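Local coordinates for protein Cif-like 1 wild-type (Burkholderia cenocepacia, PDB 7JQX) that probably hydrolyses epoxides, as a Cif-like enzyme of the alpha/beta hydrolase fold that assembles into an octamer, at residues H118-D123 / A144-P149; Y62-V67 / A292-Q297; R29-D34 / R106-Q111. One frame throughout, in Å; residues are numbered along the deposited sequence.

Interaction 1 (H118-D123 / A144-P149); sequences HLVGRD and AMLDVP
Arg122, the last residue of its strand, meets Asp147, which follows the end of the neighbouring parallel strand, and their planes are turned 47° from each other. The edge of the guanidinium does the binding: NE of Arg122 reaches OD2 of Asp147 at 2.6 Å, a salt bridge that uses the oxygen's anti lone pair and lies nearly in the guanidinium plane. Arg122 gets there by placing CG between its backbone N and carbonyl carbon (chi1 80°) and bending at chi3, bringing NE back over the neighbouring chain. Its NH2 is hydrogen-bonded to His284 O, and this second partner helps to fix the group's rotation. On the same sheet face, CB of Arg122 rests 3.8 Å from CB of Leu146, while CG2 of Val120 lies 4.1 Å from CB of Ala144, alanine being small enough to leave room for the branched valine. Gly121 joins the ladder, giving its N to Ala144 O (3.2 Å) and receiving Leu146 N at its O (3.0 Å); lacking a side chain, it adds no bulk on the face that carries Met145.

Beyond the ladder, Asp123 and Val148 run side by side, with OD2 of Asp123 3.4 Å from CG2 of Val148. Asp123 has a positive phi (52°) and follows Gly121 by two residues, consistent with the G-x-D-x-G nucleophile elbow of this fold; it is probably the nucleophile, and its OD1 accepts from Trp57 N. The two strands belong to a beta-alpha-beta unit: helix 124-135 touches Leu119 and Met145 on one face, and helix 291-303 covers Val120, Ala144 and Leu146 on the other.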
ATOM      1  N   HIS A 118      29.206 -24.477  29.768  1.00 40.34           N
ATOM      2  CA  HIS A 118      29.516 -24.849  28.394  1.00 38.22           C
ATOM      3  C   HIS A 118      28.826 -23.866  27.452  1.00 34.88           C
ATOM      4  O   HIS A 118      27.733 -23.377  27.741  1.00 38.13           O
ATOM      5  CB  HIS A 118      29.054 -26.274  28.093  1.00 42.79           C
ATOM      6  CG  HIS A 118      29.683 -27.317  28.966  1.00 47.59           C
ATOM      7  ND1 HIS A 118      30.610 -28.220  28.491  1.00 49.31           N
ATOM      8  CD2 HIS A 118      29.525 -27.596  30.280  1.00 44.79           C
ATOM      9  CE1 HIS A 118      30.990 -29.018  29.473  1.00 50.73           C
ATOM     10  NE2 HIS A 118      30.349 -28.659  30.570  1.00 49.27           N
ATOM     11  N   LEU A 119      29.471 -23.564  26.329  1.00 39.32           N
ATOM     12  CA  LEU A 119      29.012 -22.486  25.455  1.00 36.26           C
ATOM     13  C   LEU A 119      29.052 -22.940  24.000  1.00 37.20           C
ATOM     14  O   LEU A 119      30.056 -23.491  23.538  1.00 38.66           O
ATOM     15  CB  LEU A 119      29.866 -21.236  25.651  1.00 40.78           C
ATOM     16  CG  LEU A 119      29.450 -19.917  25.017  1.00 37.49           C
ATOM     17  CD1 LEU A 119      28.006 -19.581  25.359  1.00 35.59           C
ATOM     18  CD2 LEU A 119      30.376 -18.828  25.536  1.00 34.33           C
ATOM     19  N   VAL A 120      27.931 -22.756  23.303  1.00 33.28           N
ATOM     20  CA  VAL A 120      27.807 -23.076  21.882  1.00 37.76           C
ATOM     21  C   VAL A 120      27.275 -21.814  21.174  1.00 39.01           C
ATOM     22  O   VAL A 120      26.309 -21.225  21.613  1.00 38.60           O
ATOM     23  CB  VAL A 120      26.851 -24.256  21.630  1.00 37.27           C
ATOM     24  CG1 VAL A 120      26.878 -24.660  20.158  1.00 35.29           C
ATOM     25  CG2 VAL A 120      27.192 -25.451  22.544  1.00 38.57           C
ATOM     26  N   GLY A 121      27.945 -21.455  20.075  1.00 36.16           N
ATOM     27  CA  GLY A 121      27.496 -20.300  19.296  1.00 34.14           C
ATOM     28  C   GLY A 121      27.577 -20.616  17.813  1.00 39.19           C
ATOM     29  O   GLY A 121      28.343 -21.477  17.377  1.00 37.37           O
ATOM     30  N   ARG A 122      26.705 -19.950  17.040  1.00 33.74           N
ATOM     31  CA  ARG A 122      26.826 -19.966  15.583  1.00 38.70           C
ATOM     32  C   ARG A 122      26.629 -18.546  15.046  1.00 36.83           C
ATOM     33  O   ARG A 122      25.911 -17.742  15.643  1.00 36.46           O
ATOM     34  CB  ARG A 122      25.855 -20.980  14.934  1.00 34.43           C
ATOM     35  CG  ARG A 122      24.408 -20.548  14.775  1.00 37.39           C
ATOM     36  CD  ARG A 122      23.684 -21.486  13.785  1.00 36.21           C
ATOM     37  NE  ARG A 122      24.242 -21.356  12.446  1.00 35.70           N
ATOM     38  CZ  ARG A 122      24.064 -20.285  11.668  1.00 40.93           C
ATOM     39  NH1 ARG A 122      23.322 -19.254  12.098  1.00 34.78           N
ATOM     40  NH2 ARG A 122      24.632 -20.236  10.459  1.00 35.71           N
ATOM     41  N   ASP A 123      27.321 -18.228  13.941  1.00 35.48           N
ATOM     42  CA  ASP A 123      27.267 -16.914  13.275  1.00 39.62           C
ATOM     43  C   ASP A 123      27.530 -15.747  14.239  1.00 37.86           C
ATOM     44  O   ASP A 123      28.579 -15.722  14.892  1.00 38.14           O
ATOM     45  CB  ASP A 123      25.922 -16.754  12.547  1.00 38.43           C
ATOM     46  CG  ASP A 123      25.846 -15.473  11.730  1.00 44.34           C
ATOM     47  OD1 ASP A 123      25.032 -14.589  12.081  1.00 39.11           O
ATOM     48  OD2 ASP A 123      26.619 -15.334  10.769  1.00 47.88           O
ATOM     49  N   ALA A 144      31.978 -24.554  21.820  1.00 35.63           N
ATOM     50  CA  ALA A 144      31.755 -25.117  20.498  1.00 35.33           C
ATOM     51  C   ALA A 144      31.423 -23.990  19.528  1.00 35.46           C
ATOM     52  O   ALA A 144      30.643 -23.091  19.848  1.00 36.87           O
ATOM     53  CB  ALA A 144      30.645 -26.169  20.520  1.00 39.49           C
ATOM     54  N   MET A 145      32.047 -24.026  18.361  1.00 34.68           N
ATOM     55  CA  MET A 145      31.990 -22.941  17.397  1.00 40.16           C
ATOM     56  C   MET A 145      31.450 -23.479  16.085  1.00 37.00           C
ATOM     57  O   MET A 145      32.058 -24.373  15.494  1.00 35.76           O
ATOM     58  CB  MET A 145      33.382 -22.340  17.202  1.00 40.89           C
ATOM     59  CG  MET A 145      33.914 -21.672  18.442  1.00 39.18           C
ATOM     60  SD  MET A 145      35.553 -20.959  18.191  1.00 42.89           S
ATOM     61  CE  MET A 145      35.215 -19.270  18.639  1.00 39.99           C
ATOM     62  N   LEU A 146      30.332 -22.929  15.618  1.00 33.84           N
ATOM     63  CA  LEU A 146      29.659 -23.468  14.444  1.00 36.16           C
ATOM     64  C   LEU A 146      29.589 -22.454  13.309  1.00 38.68           C
ATOM     65  O   LEU A 146      29.395 -21.256  13.540  1.00 32.54           O
ATOM     66  CB  LEU A 146      28.216 -23.924  14.760  1.00 34.96           C
ATOM     67  CG  LEU A 146      27.784 -24.701  16.012  1.00 40.68           C
ATOM     68  CD1 LEU A 146      26.332 -25.194  15.867  1.00 32.21           C
ATOM     69  CD2 LEU A 146      28.704 -25.843  16.328  1.00 36.08           C
ATOM     70  N   ASP A 147      29.741 -22.974  12.081  1.00 38.78           N
ATOM     71  CA  ASP A 147      29.268 -22.393  10.822  1.00 34.87           C
ATOM     72  C   ASP A 147      29.971 -21.144  10.265  1.00 38.73           C
ATOM     73  O   ASP A 147      30.109 -21.024   9.040  1.00 37.49           O
ATOM     74  CB  ASP A 147      27.776 -22.111  10.967  1.00 34.02           C
ATOM     75  CG  ASP A 147      26.972 -23.373  11.231  1.00 38.75           C
ATOM     76  OD1 ASP A 147      27.395 -24.472  10.793  1.00 37.86           O
ATOM     77  OD2 ASP A 147      25.912 -23.263  11.874  1.00 34.64           O
ATOM     78  N   VAL A 148      30.360 -20.190  11.108  1.00 38.61           N
ATOM     79  CA  VAL A 148      30.867 -18.897  10.637  1.00 38.03           C
ATOM     80  C   VAL A 148      32.193 -18.556  11.314  1.00 41.28           C
ATOM     81  O   VAL A 148      32.362 -18.841  12.509  1.00 39.07           O
ATOM     82  CB  VAL A 148      29.823 -17.793  10.875  1.00 40.58           C
ATOM     83  CG1 VAL A 148      30.335 -16.429  10.420  1.00 41.89           C
ATOM     84  CG2 VAL A 148      28.509 -18.102  10.151  1.00 37.08           C
ATOM     85  N   PRO A 149      33.161 -17.970  10.613  1.00 40.40           N
ATOM     86  CA  PRO A 149      34.387 -17.498  11.273  1.00 43.95           C
ATOM     87  C   PRO A 149      34.161 -16.197  12.039  1.00 40.19           C
ATOM     88  O   PRO A 149      33.223 -15.449  11.770  1.00 37.76           O
ATOM     89  CB  PRO A 149      35.344 -17.274  10.099  1.00 41.00           C
ATOM     90  CG  PRO A 149      34.406 -16.887   8.970  1.00 40.33           C
ATOM     91  CD  PRO A 149      33.231 -17.805   9.146  1.00 41.49           C
TER

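Interaction 2 (Y62-V67 / A292-Q297); sequences YTWRHV and AFLTRQ
Val67 and Thr295 bring their CA atoms to 5.8 Å where the loop that follows a 3-10 turn passes the flank of a helix, the closest backbone approach of the two segments. Their side chains slide past each other in opposite directions, and the methyl of the threonine does the touching: CG2 of Thr295 lies 3.7 Å from CG2 of Val67 and also packs on its CA. Threonine suits this border because its two branches divide the work. With its hydroxyl set between backbone N and carbonyl carbon (chi1 64°), OG1 of Thr295 turns back to donate to Ala292 O at 3.2 Å within its own helix, leaving CG2 for the apolar partner.

Leu294 crosses Val67 at about a right angle, its CD2 meeting CG2 of Val67 at 3.7 Å. CD2 of Leu294 also lies at the edge of the indole, near its plane, 4.1 Å from CZ3 of Trp64. In the alpha/beta hydrolase fold this joins the loop after strand 50-54 to the C-terminal helix 291-303, which lies against the central sheet; Leu298 of that helix extends the packing on Val67. The broad indole suits a place between several elements, since it also touches Pro287 and His55, and CG2 of Thr63 sits over the rim of one face.

Earlier in the same segment, Tyr62 O accepts from Arg65 N and, at 3.0 Å, from Arg65 NH1, the two donors coming from opposite faces of the carbonyl plane. NH2 of Arg65 continues into a salt bridge with Asp288, beside the start of helix 291-303.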
ATOM      1  N   TYR A  62      14.974 -20.377  18.674  1.00 31.20           N
ATOM      2  CA  TYR A  62      14.269 -21.460  18.001  1.00 30.77           C
ATOM      3  C   TYR A  62      15.178 -22.299  17.119  1.00 33.48           C
ATOM      4  O   TYR A  62      14.878 -23.478  16.877  1.00 32.54           O
ATOM      5  CB  TYR A  62      13.120 -20.845  17.189  1.00 33.71           C
ATOM      6  CG  TYR A  62      12.190 -21.785  16.460  1.00 31.10           C
ATOM      7  CD1 TYR A  62      11.146 -22.429  17.123  1.00 33.46           C
ATOM      8  CD2 TYR A  62      12.319 -21.987  15.090  1.00 32.53           C
ATOM      9  CE1 TYR A  62      10.274 -23.270  16.446  1.00 30.61           C
ATOM     10  CE2 TYR A  62      11.452 -22.829  14.397  1.00 32.38           C
ATOM     11  CZ  TYR A  62      10.424 -23.462  15.081  1.00 36.13           C
ATOM     12  OH  TYR A  62       9.569 -24.288  14.385  1.00 34.28           O
ATOM     13  N   THR A  63      16.314 -21.756  16.678  1.00 32.66           N
ATOM     14  CA  THR A  63      17.178 -22.549  15.812  1.00 32.39           C
ATOM     15  C   THR A  63      17.688 -23.813  16.490  1.00 32.81           C
ATOM     16  O   THR A  63      18.043 -24.776  15.803  1.00 33.45           O
ATOM     17  CB  THR A  63      18.365 -21.696  15.342  1.00 35.30           C
ATOM     18  OG1 THR A  63      19.035 -22.366  14.282  1.00 35.14           O
ATOM     19  CG2 THR A  63      19.382 -21.437  16.467  1.00 32.80           C
ATOM     20  N   TRP A  64      17.706 -23.844  17.821  1.00 34.74           N
ATOM     21  CA  TRP A  64      18.237 -24.957  18.600  1.00 31.77           C
ATOM     22  C   TRP A  64      17.174 -25.983  18.994  1.00 32.50           C
ATOM     23  O   TRP A  64      17.486 -26.902  19.750  1.00 34.11           O
ATOM     24  CB  TRP A  64      18.920 -24.428  19.872  1.00 32.07           C
ATOM     25  CG  TRP A  64      19.950 -23.363  19.626  1.00 35.43           C
ATOM     26  CD1 TRP A  64      19.818 -22.023  19.834  1.00 33.71           C
ATOM     27  CD2 TRP A  64      21.274 -23.566  19.142  1.00 34.91           C
ATOM     28  NE1 TRP A  64      20.984 -21.367  19.498  1.00 34.63           N
ATOM     29  CE2 TRP A  64      21.897 -22.299  19.077  1.00 35.04           C
ATOM     30  CE3 TRP A  64      21.997 -24.694  18.754  1.00 34.77           C
ATOM     31  CZ2 TRP A  64      23.200 -22.131  18.616  1.00 33.51           C
ATOM     32  CZ3 TRP A  64      23.304 -24.528  18.318  1.00 34.49           C
ATOM     33  CH2 TRP A  64      23.889 -23.251  18.250  1.00 34.78           C
ATOM     34  N   ARG A  65      15.939 -25.840  18.508  1.00 30.52           N
ATOM     35  CA  ARG A  65      14.817 -26.656  18.969  1.00 30.22           C
ATOM     36  C   ARG A  65      15.098 -28.162  18.929  1.00 35.36           C
ATOM     37  O   ARG A  65      14.580 -28.908  19.770  1.00 34.06           O
ATOM     38  CB  ARG A  65      13.573 -26.313  18.146  1.00 31.88           C
ATOM     39  CG  ARG A  65      13.720 -26.628  16.650  1.00 34.88           C
ATOM     40  CD  ARG A  65      12.768 -25.803  15.774  1.00 36.54           C
ATOM     41  NE  ARG A  65      12.943 -26.080  14.346  1.00 35.65           N
ATOM     42  CZ  ARG A  65      13.825 -25.456  13.561  1.00 37.35           C
ATOM     43  NH1 ARG A  65      14.616 -24.515  14.073  1.00 38.44           N
ATOM     44  NH2 ARG A  65      13.919 -25.765  12.267  1.00 35.13           N
ATOM     45  N   HIS A  66      15.861 -28.644  17.939  1.00 33.45           N
ATOM     46  CA  HIS A  66      16.135 -30.076  17.831  1.00 34.27           C
ATOM     47  C   HIS A  66      17.387 -30.503  18.585  1.00 37.09           C
ATOM     48  O   HIS A  66      17.741 -31.683  18.544  1.00 38.83           O
ATOM     49  CB  HIS A  66      16.284 -30.514  16.373  1.00 34.96           C
ATOM     50  CG  HIS A  66      15.065 -30.280  15.536  1.00 37.45           C
ATOM     51  ND1 HIS A  66      13.889 -30.975  15.719  1.00 37.31           N
ATOM     52  CD2 HIS A  66      14.849 -29.433  14.499  1.00 38.95           C
ATOM     53  CE1 HIS A  66      12.994 -30.557  14.834  1.00 41.13           C
ATOM     54  NE2 HIS A  66      13.551 -29.621  14.086  1.00 38.22           N
ATOM     55  N   VAL A  67      18.101 -29.571  19.207  1.00 35.49           N
ATOM     56  CA  VAL A  67      19.316 -29.909  19.931  1.00 34.14           C
ATOM     57  C   VAL A  67      19.018 -29.873  21.423  1.00 35.68           C
ATOM     58  O   VAL A  67      19.560 -30.673  22.196  1.00 34.57           O
ATOM     59  CB  VAL A  67      20.450 -28.927  19.589  1.00 36.01           C
ATOM     60  CG1 VAL A  67      21.619 -29.079  20.573  1.00 34.03           C
ATOM     61  CG2 VAL A  67      20.900 -29.107  18.131  1.00 33.65           C
ATOM     62  N   ALA A 292      21.012 -33.981  14.125  1.00 36.05           N
ATOM     63  CA  ALA A 292      21.492 -35.274  14.615  1.00 40.58           C
ATOM     64  C   ALA A 292      23.011 -35.302  14.693  1.00 40.94           C
ATOM     65  O   ALA A 292      23.586 -35.700  15.709  1.00 39.84           O
ATOM     66  CB  ALA A 292      20.988 -36.406  13.717  1.00 36.72           C
ATOM     67  N   PHE A 293      23.678 -34.860  13.629  1.00 40.50           N
ATOM     68  CA  PHE A 293      25.131 -34.788  13.641  1.00 40.21           C
ATOM     69  C   PHE A 293      25.604 -33.821  14.715  1.00 40.88           C
ATOM     70  O   PHE A 293      26.578 -34.093  15.432  1.00 41.40           O
ATOM     71  CB  PHE A 293      25.625 -34.373  12.251  1.00 43.93           C
ATOM     72  CG  PHE A 293      27.098 -34.067  12.176  1.00 42.91           C
ATOM     73  CD1 PHE A 293      27.573 -32.790  12.462  1.00 39.88           C
ATOM     74  CD2 PHE A 293      28.002 -35.045  11.789  1.00 42.47           C
ATOM     75  CE1 PHE A 293      28.927 -32.504  12.389  1.00 43.19           C
ATOM     76  CE2 PHE A 293      29.355 -34.763  11.706  1.00 44.54           C
ATOM     77  CZ  PHE A 293      29.817 -33.492  12.008  1.00 45.26           C
ATOM     78  N   LEU A 294      24.921 -32.687  14.842  1.00 38.12           N
ATOM     79  CA  LEU A 294      25.336 -31.674  15.803  1.00 37.74           C
ATOM     80  C   LEU A 294      25.259 -32.199  17.234  1.00 36.53           C
ATOM     81  O   LEU A 294      26.197 -32.016  18.014  1.00 40.32           O
ATOM     82  CB  LEU A 294      24.489 -30.408  15.633  1.00 36.64           C
ATOM     83  CG  LEU A 294      24.678 -29.292  16.662  1.00 31.07           C
ATOM     84  CD1 LEU A 294      26.138 -28.955  16.784  1.00 32.11           C
ATOM     85  CD2 LEU A 294      23.893 -28.066  16.275  1.00 31.67           C
ATOM     86  N   THR A 295      24.138 -32.820  17.614  1.00 35.68           N
ATOM     87  CA  THR A 295      23.987 -33.270  19.001  1.00 38.73           C
ATOM     88  C   THR A 295      24.983 -34.365  19.353  1.00 35.33           C
ATOM     89  O   THR A 295      25.520 -34.377  20.462  1.00 38.78           O
ATOM     90  CB  THR A 295      22.567 -33.761  19.299  1.00 36.01           C
ATOM     91  OG1 THR A 295      22.283 -34.913  18.502  1.00 46.15           O
ATOM     92  CG2 THR A 295      21.551 -32.684  19.038  1.00 31.43           C
ATOM     93  N   ARG A 296      25.212 -35.313  18.442  1.00 35.69           N
ATOM     94  CA  ARG A 296      26.205 -36.359  18.704  1.00 43.58           C
ATOM     95  C   ARG A 296      27.591 -35.758  18.933  1.00 40.43           C
ATOM     96  O   ARG A 296      28.283 -36.110  19.896  1.00 44.10           O
ATOM     97  CB  ARG A 296      26.236 -37.368  17.556  1.00 39.29           C
ATOM     98  CG  ARG A 296      27.323 -38.413  17.683  1.00 41.05           C
ATOM     99  CD  ARG A 296      27.342 -39.353  16.482  1.00 56.93           C
ATOM    100  NE  ARG A 296      26.152 -39.218  15.634  1.00 61.98           N
ATOM    101  CZ  ARG A 296      26.166 -38.775  14.372  1.00 67.08           C
ATOM    102  NH1 ARG A 296      27.315 -38.418  13.793  1.00 68.17           N
ATOM    103  NH2 ARG A 296      25.029 -38.682  13.682  1.00 63.41           N
ATOM    104  N   GLN A 297      28.006 -34.834  18.070  1.00 39.74           N
ATOM    105  CA  GLN A 297      29.281 -34.148  18.274  1.00 37.06           C
ATOM    106  C   GLN A 297      29.327 -33.413  19.622  1.00 40.24           C
ATOM    107  O   GLN A 297      30.351 -33.448  20.318  1.00 38.22           O
ATOM    108  CB  GLN A 297      29.531 -33.177  17.117  1.00 39.76           C
ATOM    109  CG  GLN A 297      29.857 -33.858  15.779  1.00 40.67           C
ATOM    110  CD  GLN A 297      31.246 -34.459  15.767  1.00 39.87           C
ATOM    111  OE1 GLN A 297      32.146 -33.968  16.443  1.00 48.24           O
ATOM    112  NE2 GLN A 297      31.429 -35.527  15.002  1.00 43.63           N
TER

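Interaction 3 (R29-D34 / R106-Q111); sequences RYAQLD and RALVHQ
The side-chain amide of Gln111 is the flat group here, and it meets the strand by edge and by face. At its edge, NE2 of Gln111 donates to Gln32 O at 3.1 Å, nearly straight (168°) and in the plane of the amide, although the donor stands well above the carbonyl plane of Gln32. On one side of its plane, toward the two ends of the amide, lie two methyls: CB of Ala31, 3.8 Å from OE1 of Gln111, and CD2 of Leu33, 3.9 Å from NE2 of Gln111.

This is helix-on-sheet packing of the alpha/beta hydrolase fold: the end of helix 98-111 crosses strand 26-32, one of the two outermost strands of its sheet within the chain, the short segments 106-111 and 29-32 making 108°. Glutamine suits the rim, since an extended chain with CG opposite the backbone N (chi1 -166°) spans the gap and its amide can bind a peptide oxygen at the strand's end. Alanine suits the middle: its CB points at the helix and is short enough to let Leu108 approach, CG of Leu108 lying 4.1 Å from CB of Ala31. Leu108 also reaches Tyr40, Val79 and Val81. Tyr30 points away from the helix and packs on His200 of a neighbouring subunit. Past the strand, the branched end of Leu33 swings back, putting its CD2 3.9 Å from CB of Ala107.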
ATOM      1  N   ARG A  29      11.334 -17.574  29.471  1.00 35.88           N
ATOM      2  CA  ARG A  29      11.560 -16.746  30.647  1.00 35.05           C
ATOM      3  C   ARG A  29      12.304 -15.467  30.258  1.00 38.37           C
ATOM      4  O   ARG A  29      12.872 -15.346  29.167  1.00 37.84           O
ATOM      5  CB  ARG A  29      12.327 -17.515  31.732  1.00 38.77           C
ATOM      6  CG  ARG A  29      11.430 -18.375  32.630  1.00 43.56           C
ATOM      7  CD  ARG A  29      12.214 -19.512  33.252  1.00 48.65           C
ATOM      8  NE  ARG A  29      11.368 -20.668  33.577  1.00 63.06           N
ATOM      9  CZ  ARG A  29      11.734 -21.675  34.376  1.00 62.30           C
ATOM     10  NH1 ARG A  29      12.929 -21.673  34.952  1.00 56.49           N
ATOM     11  NH2 ARG A  29      10.907 -22.692  34.596  1.00 55.56           N
ATOM     12  N   TYR A  30      12.276 -14.498  31.162  1.00 39.83           N
ATOM     13  CA  TYR A  30      12.963 -13.235  30.964  1.00 39.78           C
ATOM     14  C   TYR A  30      13.972 -12.998  32.069  1.00 42.90           C
ATOM     15  O   TYR A  30      13.796 -13.454  33.204  1.00 43.60           O
ATOM     16  CB  TYR A  30      11.988 -12.069  30.928  1.00 38.18           C
ATOM     17  CG  TYR A  30      11.016 -12.152  29.787  1.00 38.64           C
ATOM     18  CD1 TYR A  30       9.773 -12.725  29.972  1.00 41.15           C
ATOM     19  CD2 TYR A  30      11.337 -11.656  28.519  1.00 36.80           C
ATOM     20  CE1 TYR A  30       8.859 -12.813  28.947  1.00 40.57           C
ATOM     21  CE2 TYR A  30      10.419 -11.740  27.470  1.00 38.86           C
ATOM     22  CZ  TYR A  30       9.174 -12.327  27.704  1.00 41.83           C
ATOM     23  OH  TYR A  30       8.237 -12.439  26.707  1.00 43.72           O
ATOM     24  N   ALA A  31      15.033 -12.285  31.713  1.00 38.23           N
ATOM     25  CA  ALA A  31      16.030 -11.821  32.662  1.00 40.32           C
ATOM     26  C   ALA A  31      16.191 -10.325  32.458  1.00 44.65           C
ATOM     27  O   ALA A  31      16.492  -9.881  31.344  1.00 40.49           O
ATOM     28  CB  ALA A  31      17.367 -12.537  32.469  1.00 41.20           C
ATOM     29  N   GLN A  32      15.995  -9.595  33.523  1.00 43.75           N
ATOM     30  CA  GLN A  32      16.167  -8.200  33.482  1.00 47.14           C
ATOM     31  C   GLN A  32      17.577  -7.877  33.912  1.00 48.23           C
ATOM     32  O   GLN A  32      17.982  -8.169  34.989  1.00 46.31           O
ATOM     33  CB  GLN A  32      15.205  -7.539  34.424  1.00 46.31           C
ATOM     34  CG  GLN A  32      15.162  -6.051  34.314  1.00 43.55           C
ATOM     35  CD  GLN A  32      14.596  -5.602  33.011  1.00 46.61           C
ATOM     36  OE1 GLN A  32      13.552  -6.010  32.617  1.00 46.13           O
ATOM     37  NE2 GLN A  32      15.286  -4.738  32.359  1.00 49.51           N
ATOM     38  N   LEU A  33      18.318  -7.270  33.017  1.00 47.72           N
ATOM     39  CA  LEU A  33      19.639  -6.802  33.316  1.00 53.91           C
ATOM     40  C   LEU A  33      19.519  -5.305  33.663  1.00 60.66           C
ATOM     41  O   LEU A  33      18.436  -4.793  33.850  1.00 67.39           O
ATOM     42  CB  LEU A  33      20.601  -7.108  32.192  1.00 45.79           C
ATOM     43  CG  LEU A  33      20.492  -8.539  31.714  1.00 47.18           C
ATOM     44  CD1 LEU A  33      21.378  -8.841  30.548  1.00 43.84           C
ATOM     45  CD2 LEU A  33      20.764  -9.539  32.793  1.00 45.72           C
ATOM     46  N   ASP A  34      20.602  -4.578  33.729  1.00 68.40           N
ATOM     47  CA  ASP A  34      20.506  -3.199  34.176  1.00 75.93           C
ATOM     48  C   ASP A  34      19.641  -2.317  33.331  1.00 78.78           C
ATOM     49  O   ASP A  34      18.803  -1.605  33.821  1.00 78.57           O
ATOM     50  CB  ASP A  34      21.882  -2.577  34.186  1.00 82.83           C
ATOM     51  CG  ASP A  34      22.717  -3.041  35.320  1.00 86.93           C
ATOM     52  OD1 ASP A  34      22.202  -3.789  36.166  1.00 83.12           O
ATOM     53  OD2 ASP A  34      23.897  -2.638  35.353  1.00 88.47           O
ATOM     54  N   ARG A 106      26.762 -13.118  30.095  1.00 41.07           N
ATOM     55  CA  ARG A 106      27.370 -13.419  31.389  1.00 44.07           C
ATOM     56  C   ARG A 106      26.507 -12.914  32.539  1.00 40.47           C
ATOM     57  O   ARG A 106      26.329 -13.614  33.540  1.00 38.07           O
ATOM     58  CB  ARG A 106      28.777 -12.824  31.468  1.00 44.23           C
ATOM     59  CG  ARG A 106      29.522 -13.139  32.776  1.00 42.19           C
ATOM     60  CD  ARG A 106      30.968 -12.681  32.686  1.00 42.99           C
ATOM     61  NE  ARG A 106      31.740 -12.914  33.902  1.00 44.82           N
ATOM     62  CZ  ARG A 106      32.125 -11.954  34.738  1.00 45.59           C
ATOM     63  NH1 ARG A 106      31.794 -10.699  34.498  1.00 43.86           N
ATOM     64  NH2 ARG A 106      32.834 -12.254  35.818  1.00 46.78           N
ATOM     65  N   ALA A 107      25.937 -11.714  32.410  1.00 39.86           N
ATOM     66  CA  ALA A 107      25.059 -11.241  33.475  1.00 38.67           C
ATOM     67  C   ALA A 107      23.848 -12.155  33.621  1.00 41.82           C
ATOM     68  O   ALA A 107      23.405 -12.427  34.743  1.00 42.49           O
ATOM     69  CB  ALA A 107      24.620  -9.800  33.215  1.00 30.17           C
ATOM     70  N   LEU A 108      23.345 -12.693  32.508  1.00 39.95           N
ATOM     71  CA  LEU A 108      22.215 -13.610  32.588  1.00 43.81           C
ATOM     72  C   LEU A 108      22.631 -14.898  33.281  1.00 40.74           C
ATOM     73  O   LEU A 108      21.941 -15.367  34.192  1.00 39.54           O
ATOM     74  CB  LEU A 108      21.654 -13.889  31.185  1.00 38.02           C
ATOM     75  CG  LEU A 108      20.467 -14.844  30.994  1.00 39.98           C
ATOM     76  CD1 LEU A 108      19.740 -14.562  29.707  1.00 36.79           C
ATOM     77  CD2 LEU A 108      20.949 -16.262  30.960  1.00 41.14           C
ATOM     78  N   VAL A 109      23.788 -15.446  32.897  1.00 40.32           N
ATOM     79  CA  VAL A 109      24.301 -16.666  33.516  1.00 40.98           C
ATOM     80  C   VAL A 109      24.442 -16.493  35.026  1.00 44.22           C
ATOM     81  O   VAL A 109      24.071 -17.380  35.808  1.00 44.04           O
ATOM     82  CB  VAL A 109      25.638 -17.060  32.859  1.00 43.53           C
ATOM     83  CG1 VAL A 109      26.411 -18.057  33.720  1.00 39.44           C
ATOM     84  CG2 VAL A 109      25.400 -17.615  31.478  1.00 38.68           C
ATOM     85  N   HIS A 110      24.981 -15.356  35.463  1.00 43.58           N
ATOM     86  CA  HIS A 110      25.180 -15.138  36.892  1.00 46.61           C
ATOM     87  C   HIS A 110      23.857 -14.991  37.620  1.00 44.85           C
ATOM     88  O   HIS A 110      23.727 -15.441  38.761  1.00 42.24           O
ATOM     89  CB  HIS A 110      26.046 -13.905  37.125  1.00 46.34           C
ATOM     90  CG  HIS A 110      27.501 -14.120  36.826  1.00 61.85           C
ATOM     91  ND1 HIS A 110      27.941 -15.026  35.880  1.00 58.28           N
ATOM     92  CD2 HIS A 110      28.617 -13.537  37.331  1.00 61.99           C
ATOM     93  CE1 HIS A 110      29.261 -15.002  35.829  1.00 58.46           C
ATOM     94  NE2 HIS A 110      29.697 -14.103  36.697  1.00 59.39           N
ATOM     95  N   GLN A 111      22.876 -14.353  36.987  1.00 44.13           N
ATOM     96  CA  GLN A 111      21.566 -14.201  37.596  1.00 42.17           C
ATOM     97  C   GLN A 111      20.887 -15.553  37.778  1.00 44.93           C
ATOM     98  O   GLN A 111      20.088 -15.722  38.704  1.00 46.71           O
ATOM     99  CB  GLN A 111      20.726 -13.260  36.725  1.00 44.34           C
ATOM    100  CG  GLN A 111      19.461 -12.737  37.368  1.00 52.18           C
ATOM    101  CD  GLN A 111      18.799 -11.624  36.557  1.00 49.46           C
ATOM    102  OE1 GLN A 111      17.645 -11.737  36.141  1.00 55.91           O
ATOM    103  NE2 GLN A 111      19.528 -10.541  36.341  1.00 52.64           N
TER

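Interactions 1 and 2 are close neighbours, with centres about 12 Å apart, and they touch: Trp64 packs on Val120 and Leu146, and Leu294 on Leu146, so that the loop 62-67 and helix 291-303 cover one face of the central strands. Interaction 3 lies at the sheet's margin, its centre about 21 Å from that of interaction 1 and 24 Å from that of interaction 2. Along the chain, interaction 3 closes before interaction 1 opens, while interactions 2 and 3 interleave and interaction 2 spans interaction 1. Interactions 1 and 2 thus join the probable nucleophile strand to the C-terminal helix, while interaction 3 separately packs helix 98-111 on the edge strand 26-32 of the same sheet.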